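Local coordinates for protein HAD-superfamily hydrolase, subfamily IA, variant 1 (Ehrlichia chaffeensis, PDB 3KZX) that probably hydrolyses 2-phosphoglycolate to glycolate and phosphate, as a HAD-superfamily phosphatase of the CbbY/CbbZ/Gph/YieH family, at residues Gln50-Gln54 with Met55-Asn59; Asp220-Asn223 with Phe224-Leu228. All blocks are in the same frame, centred on the assembly; numbering follows the deposited sequence.

Overall arrangement
The two contacts lie on opposite sides of the chain's centre, their own centres about 42 Å apart and their nearest atoms about 27 Å apart, so neither touches the other. Contact 1 comes first along the chain: it ends helix 45-54, in the helical part that also holds helices 70-78 and 82-95 and corresponds to the cap of related HAD phosphatases. Contact 2 lies in helix 218-229, the last helix, which packs with helix 108-117 beside the six-stranded parallel sheet of the core. One contact thus probably belongs to the cap and the other to the core, the two parts between which this family generally places its active site.

Contact 1 of 2, residues Gln50-Gln54 with Met55-Asn59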
ATOM      1  N   GLN A  50      14.284  -7.261 -14.716  1.00 15.23           N
ATOM      2  CA  GLN A  50      14.097  -6.000 -15.473  1.00 15.78           C
ATOM      3  C   GLN A  50      14.684  -4.816 -14.714  1.00 14.72           C
ATOM      4  O   GLN A  50      15.342  -3.975 -15.296  1.00 13.66           O
ATOM      5  CB  GLN A  50      12.614  -5.726 -15.742  1.00 16.53           C
ATOM      6  CG  GLN A  50      11.981  -6.644 -16.795  1.00 19.69           C
ATOM      7  CD  GLN A  50      10.447  -6.691 -16.718  1.00 23.86           C
ATOM      8  OE1 GLN A  50       9.828  -6.189 -15.765  1.00 27.73           O
ATOM      9  NE2 GLN A  50       9.830  -7.304 -17.732  1.00 24.60           N
ATOM     10  N   VAL A  51      14.468  -4.767 -13.398  1.00 12.92           N
ATOM     11  CA  VAL A  51      15.040  -3.698 -12.592  1.00 12.08           C
ATOM     12  C   VAL A  51      16.566  -3.713 -12.625  1.00 12.59           C
ATOM     13  O   VAL A  51      17.200  -2.681 -12.849  1.00 12.67           O
ATOM     14  CB  VAL A  51      14.520  -3.774 -11.126  1.00 11.68           C
ATOM     15  CG1 VAL A  51      15.240  -2.785 -10.239  1.00  9.81           C
ATOM     16  CG2 VAL A  51      12.989  -3.538 -11.083  1.00 10.69           C
ATOM     17  N   LEU A  52      17.148  -4.897 -12.448  1.00 12.78           N
ATOM     18  CA  LEU A  52      18.598  -5.049 -12.425  1.00 13.90           C
ATOM     19  C   LEU A  52      19.161  -4.727 -13.789  1.00 14.59           C
ATOM     20  O   LEU A  52      20.173  -4.032 -13.889  1.00 14.22           O
ATOM     21  CB  LEU A  52      19.017  -6.465 -11.997  1.00 13.17           C
ATOM     22  CG  LEU A  52      18.747  -6.790 -10.523  1.00 13.80           C
ATOM     23  CD1 LEU A  52      18.833  -8.281 -10.270  1.00 12.06           C
ATOM     24  CD2 LEU A  52      19.699  -5.999  -9.601  1.00 12.53           C
ATOM     25  N   ASP A  53      18.479  -5.224 -14.820  1.00 15.78           N
ATOM     26  CA  ASP A  53      18.736  -4.823 -16.230  1.00 16.95           C
ATOM     27  C   ASP A  53      18.798  -3.298 -16.441  1.00 17.54           C
ATOM     28  O   ASP A  53      19.821  -2.784 -16.940  1.00 17.87           O
ATOM     29  CB  ASP A  53      17.652  -5.388 -17.151  1.00 17.13           C
ATOM     30  CG  ASP A  53      18.136  -6.531 -17.970  1.00 19.54           C
ATOM     31  OD1 ASP A  53      18.400  -6.301 -19.192  1.00 19.89           O
ATOM     32  OD2 ASP A  53      18.298  -7.637 -17.388  1.00 23.07           O
ATOM     33  N   GLN A  54      17.711  -2.603 -16.084  1.00 17.89           N
ATOM     34  CA  GLN A  54      17.631  -1.120 -16.147  1.00 18.75           C
ATOM     35  C   GLN A  54      18.819  -0.501 -15.410  1.00 17.80           C
ATOM     36  O   GLN A  54      19.399   0.495 -15.866  1.00 17.86           O
ATOM     37  CB  GLN A  54      16.354  -0.555 -15.509  1.00 19.75           C
ATOM     38  CG  GLN A  54      14.985  -0.963 -16.094  1.00 24.23           C
ATOM     39  CD  GLN A  54      13.817  -0.668 -15.128  1.00 28.65           C
ATOM     40  OE1 GLN A  54      13.022  -1.555 -14.771  1.00 30.81           O
ATOM     41  NE2 GLN A  54      13.721   0.590 -14.688  1.00 33.39           N
ATOM     42  N   MET A  55      19.200  -1.112 -14.291  1.00 16.12           N
ATOM     43  CA  MET A  55      20.267  -0.599 -13.438  1.00 15.38           C
ATOM     44  C   MET A  55      21.650  -0.972 -13.969  1.00 15.76           C
ATOM     45  O   MET A  55      22.660  -0.631 -13.356  1.00 15.16           O
ATOM     46  CB  MET A  55      20.089  -1.103 -11.994  1.00 15.40           C
ATOM     47  CG  MET A  55      18.810  -0.607 -11.319  1.00 14.11           C
ATOM     48  SD  MET A  55      18.532  -1.040  -9.571  1.00 13.89           S
ATOM     49  CE  MET A  55      19.766  -0.052  -8.697  1.00 12.59           C
ATOM     50  N   GLY A  56      21.686  -1.688 -15.096  1.00 16.29           N
ATOM     51  CA  GLY A  56      22.947  -2.024 -15.776  1.00 17.02           C
ATOM     52  C   GLY A  56      23.514  -3.371 -15.391  1.00 17.76           C
ATOM     53  O   GLY A  56      24.431  -3.844 -16.037  1.00 18.43           O
ATOM     54  N   TYR A  57      22.990  -4.014 -14.344  1.00 17.95           N
ATOM     55  CA  TYR A  57      23.597  -5.257 -13.901  1.00 18.62           C
ATOM     56  C   TYR A  57      23.455  -6.336 -14.987  1.00 19.77           C
ATOM     57  O   TYR A  57      22.467  -6.395 -15.724  1.00 20.72           O
ATOM     58  CB  TYR A  57      23.017  -5.755 -12.578  1.00 18.62           C
ATOM     59  CG  TYR A  57      23.335  -4.901 -11.354  1.00 18.14           C
ATOM     60  CD1 TYR A  57      24.357  -5.251 -10.466  1.00 18.26           C
ATOM     61  CD2 TYR A  57      22.609  -3.753 -11.084  1.00 18.47           C
ATOM     62  CE1 TYR A  57      24.626  -4.469  -9.341  1.00 18.44           C
ATOM     63  CE2 TYR A  57      22.867  -2.975  -9.975  1.00 18.33           C
ATOM     64  CZ  TYR A  57      23.868  -3.329  -9.109  1.00 19.23           C
ATOM     65  OH  TYR A  57      24.092  -2.525  -8.013  1.00 20.81           O
ATOM     66  N   LYS A  58      24.510  -7.123 -15.125  1.00 20.08           N
ATOM     67  CA  LYS A  58      24.450  -8.463 -15.688  1.00 20.77           C
ATOM     68  C   LYS A  58      25.430  -9.110 -14.740  1.00 20.90           C
ATOM     69  O   LYS A  58      25.951  -8.404 -13.873  1.00 22.13           O
ATOM     70  CB  LYS A  58      24.940  -8.494 -17.138  1.00 21.07           C
ATOM     71  N   ASN A  59      25.657 -10.410 -14.776  1.00 20.97           N
ATOM     72  CA  ASN A  59      24.791 -11.424 -15.316  1.00 20.62           C
ATOM     73  C   ASN A  59      24.290 -12.077 -14.032  1.00 20.12           C
ATOM     74  O   ASN A  59      24.915 -12.992 -13.507  1.00 20.22           O
ATOM     75  CB  ASN A  59      25.621 -12.420 -16.147  1.00 20.93           C
TER
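Leu52 and Tyr57 meet where helix 45-54 ends: methyl CD2 of Leu52 lies 4.0 Å from ring atom CD2 of Tyr57, and the two side chains cross at a slant. The backbone turn beneath them is a Schellman motif. Met55 N still makes a helical bond to Val51 O (2.9 Å), but the chain then turns at Gly56, whose phi of 94° would push a side chain against the preceding carbonyl; glycine avoids that clash. Past this point Tyr57 N reaches back five residues to Leu52 O (2.9 Å), while Gly56 N bonds to Asp53 O at 2.8 Å. That donor stands above the carbonyl plane of Asp53, 63° out of it, and so does not use a lone pair. Val51, Leu52 and Asp53, whose carbonyls belong to the last helical turn, each thus receive an N-H from beyond the helix. Leu52 O also lies at the edge of the Tyr57 ring, near its plane, 3.7 Å from ring atom CD2.

Met55 runs alongside Val51, its SD 3.8 Å from Val51 CG1. With CG anti to the carbonyl carbon (chi1 -64°), its chain passes close over the helix backbone, CG only 3.0 Å from Val51 O; an unbranched, flexible thioether suits such a path. The carbonyl of Met55 itself is satisfied by Arg81 NH1.

Val51, Gln54 and Met55 all touch Leu88 of helix 82-95, where Met55 also meets Glu84, while Leu52 and Tyr57 rest on Leu78 of helix 70-78.

Contact 2 of 2, residues Asp220-Asn223 with Phe224-Leu228; sequences DIRN and FICQL
Ile221 lies side by side with Ile225 one turn on, its CG2 branch 3.9 Å from the CD1 end of Ile225, both pointing the same way. Ile225 CG1 also passes 3.5 Å from Ile221 O, the acceptor of the Ile225 N-H at 2.9 Å. Branched aliphatic chains suit this buried face. Next to them Arg222, with CG anti to its own nitrogen (chi1 -175°), stretches out to NE, which is bonded to Thr114 OG1; Cys226 SG lies over one face of its guanidinium.

The backbone is regular alpha-helix, each N-H from Phe224 to Gln227 bonding to the carbonyl four residues back. Helix 218-229 closes the chain of this HAD-type Rossmann-like core, packing against helix 108-117 through Ile221 and Arg222 on Leu111 and Ile225 on Leu115. Ile221 also reaches Ile183 of strand 180-184.

Around the helix, Phe224 turns its ring away from Asp220-Asn223 to meet Phe215 of strand 213-215, the planes at about 45°. On the exposed side Gln227, extended beyond CG, runs over the carbonyl of Asn223, its CG and CD each 3.1 Å from Asn223 O, which also accepts the Gln227 N-H at 2.9 Å.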
ATOM      1  N   ASP A 220      -0.694  -3.201  16.107  1.00  8.06           N
ATOM      2  CA  ASP A 220      -0.689  -1.975  16.891  1.00  7.82           C
ATOM      3  C   ASP A 220      -1.705  -0.961  16.373  1.00  7.26           C
ATOM      4  O   ASP A 220      -2.366  -0.299  17.178  1.00  6.64           O
ATOM      5  CB  ASP A 220       0.714  -1.341  16.945  1.00  7.08           C
ATOM      6  CG  ASP A 220       1.737  -2.220  17.699  1.00  7.49           C
ATOM      7  OD1 ASP A 220       1.353  -2.982  18.612  1.00  8.51           O
ATOM      8  OD2 ASP A 220       2.935  -2.134  17.398  1.00 10.60           O
ATOM      9  N   ILE A 221      -1.887  -0.902  15.051  1.00  6.47           N
ATOM     10  CA  ILE A 221      -2.867   0.018  14.484  1.00  6.37           C
ATOM     11  C   ILE A 221      -4.263  -0.439  14.868  1.00  5.69           C
ATOM     12  O   ILE A 221      -5.099   0.380  15.262  1.00  6.23           O
ATOM     13  CB  ILE A 221      -2.776   0.113  12.971  1.00  5.37           C
ATOM     14  CG1 ILE A 221      -1.448   0.776  12.560  1.00  6.59           C
ATOM     15  CG2 ILE A 221      -4.015   0.862  12.398  1.00  5.26           C
ATOM     16  CD1 ILE A 221      -1.136   0.739  11.031  1.00  6.52           C
ATOM     17  N   ARG A 222      -4.513  -1.756  14.790  1.00  6.78           N
ATOM     18  CA  ARG A 222      -5.810  -2.308  15.190  1.00  6.28           C
ATOM     19  C   ARG A 222      -6.110  -2.008  16.673  1.00  6.75           C
ATOM     20  O   ARG A 222      -7.218  -1.592  17.005  1.00  7.55           O
ATOM     21  CB  ARG A 222      -5.887  -3.796  14.917  1.00  6.04           C
ATOM     22  CG  ARG A 222      -7.275  -4.408  15.207  1.00 10.04           C
ATOM     23  CD  ARG A 222      -7.198  -5.907  15.040  1.00 16.10           C
ATOM     24  NE  ARG A 222      -8.340  -6.626  15.599  1.00 22.72           N
ATOM     25  CZ  ARG A 222      -8.491  -6.956  16.882  1.00 26.20           C
ATOM     26  NH1 ARG A 222      -7.575  -6.648  17.799  1.00 28.83           N
ATOM     27  NH2 ARG A 222      -9.576  -7.604  17.255  1.00 25.85           N
ATOM     28  N   ASN A 223      -5.148  -2.254  17.552  1.00  7.31           N
ATOM     29  CA  ASN A 223      -5.321  -1.901  18.968  1.00  7.54           C
ATOM     30  C   ASN A 223      -5.647  -0.418  19.177  1.00  7.18           C
ATOM     31  O   ASN A 223      -6.537  -0.085  19.974  1.00  8.32           O
ATOM     32  CB  ASN A 223      -4.109  -2.306  19.801  1.00  7.36           C
ATOM     33  CG  ASN A 223      -3.993  -3.804  19.965  1.00  9.68           C
ATOM     34  OD1 ASN A 223      -2.888  -4.353  20.139  1.00 17.55           O
ATOM     35  ND2 ASN A 223      -5.116  -4.478  19.894  1.00  8.57           N
ATOM     36  N   PHE A 224      -4.950   0.449  18.458  1.00  6.66           N
ATOM     37  CA  PHE A 224      -5.161   1.888  18.536  1.00  6.09           C
ATOM     38  C   PHE A 224      -6.569   2.264  18.105  1.00  5.87           C
ATOM     39  O   PHE A 224      -7.274   2.994  18.805  1.00  6.39           O
ATOM     40  CB  PHE A 224      -4.133   2.587  17.663  1.00  6.34           C
ATOM     41  CG  PHE A 224      -4.245   4.083  17.637  1.00  5.00           C
ATOM     42  CD1 PHE A 224      -3.921   4.833  18.755  1.00  9.46           C
ATOM     43  CD2 PHE A 224      -4.588   4.733  16.473  1.00  9.08           C
ATOM     44  CE1 PHE A 224      -3.963   6.219  18.728  1.00 10.22           C
ATOM     45  CE2 PHE A 224      -4.624   6.126  16.410  1.00 10.32           C
ATOM     46  CZ  PHE A 224      -4.340   6.871  17.548  1.00  9.20           C
ATOM     47  N   ILE A 225      -7.032   1.708  16.997  1.00  6.67           N
ATOM     48  CA  ILE A 225      -8.373   2.049  16.518  1.00  6.63           C
ATOM     49  C   ILE A 225      -9.457   1.454  17.441  1.00  7.45           C
ATOM     50  O   ILE A 225     -10.455   2.122  17.772  1.00  6.43           O
ATOM     51  CB  ILE A 225      -8.577   1.638  15.048  1.00  7.44           C
ATOM     52  CG1 ILE A 225      -7.624   2.461  14.163  1.00  6.23           C
ATOM     53  CG2 ILE A 225     -10.076   1.858  14.680  1.00  7.16           C
ATOM     54  CD1 ILE A 225      -7.669   2.151  12.684  1.00  5.89           C
ATOM     55  N   CYS A 226      -9.249   0.231  17.910  1.00  8.15           N
ATOM     56  CA  CYS A 226     -10.177  -0.341  18.887  1.00  8.55           C
ATOM     57  C   CYS A 226     -10.248   0.501  20.156  1.00  8.72           C
ATOM     58  O   CYS A 226     -11.314   0.669  20.750  1.00  7.63           O
ATOM     59  CB  CYS A 226      -9.784  -1.776  19.264  1.00  9.87           C
ATOM     60  SG  CYS A 226     -10.067  -2.945  17.919  1.00 14.77           S
ATOM     61  N   GLN A 227      -9.107   1.019  20.586  1.00  8.54           N
ATOM     62  CA  GLN A 227      -9.079   1.856  21.777  1.00  8.88           C
ATOM     63  C   GLN A 227      -9.877   3.149  21.538  1.00  8.66           C
ATOM     64  O   GLN A 227     -10.601   3.583  22.426  1.00  8.29           O
ATOM     65  CB  GLN A 227      -7.628   2.117  22.231  1.00  8.33           C
ATOM     66  CG  GLN A 227      -6.993   0.909  22.865  1.00 10.62           C
ATOM     67  CD  GLN A 227      -5.482   0.864  22.763  1.00 10.60           C
ATOM     68  OE1 GLN A 227      -4.895  -0.177  23.031  1.00 14.18           O
ATOM     69  NE2 GLN A 227      -4.848   1.980  22.403  1.00 12.00           N
ATOM     70  N   LEU A 228      -9.799   3.711  20.325  1.00  8.66           N
ATOM     71  CA  LEU A 228     -10.583   4.886  19.963  1.00  8.95           C
ATOM     72  C   LEU A 228     -12.079   4.591  19.893  1.00  9.68           C
ATOM     73  O   LEU A 228     -12.879   5.440  20.251  1.00  9.27           O
ATOM     74  CB  LEU A 228     -10.150   5.481  18.613  1.00  9.35           C
ATOM     75  CG  LEU A 228      -8.803   6.211  18.550  1.00  9.32           C
ATOM     76  CD1 LEU A 228      -8.411   6.475  17.092  1.00  8.46           C
ATOM     77  CD2 LEU A 228      -8.888   7.502  19.356  1.00  8.08           C
TER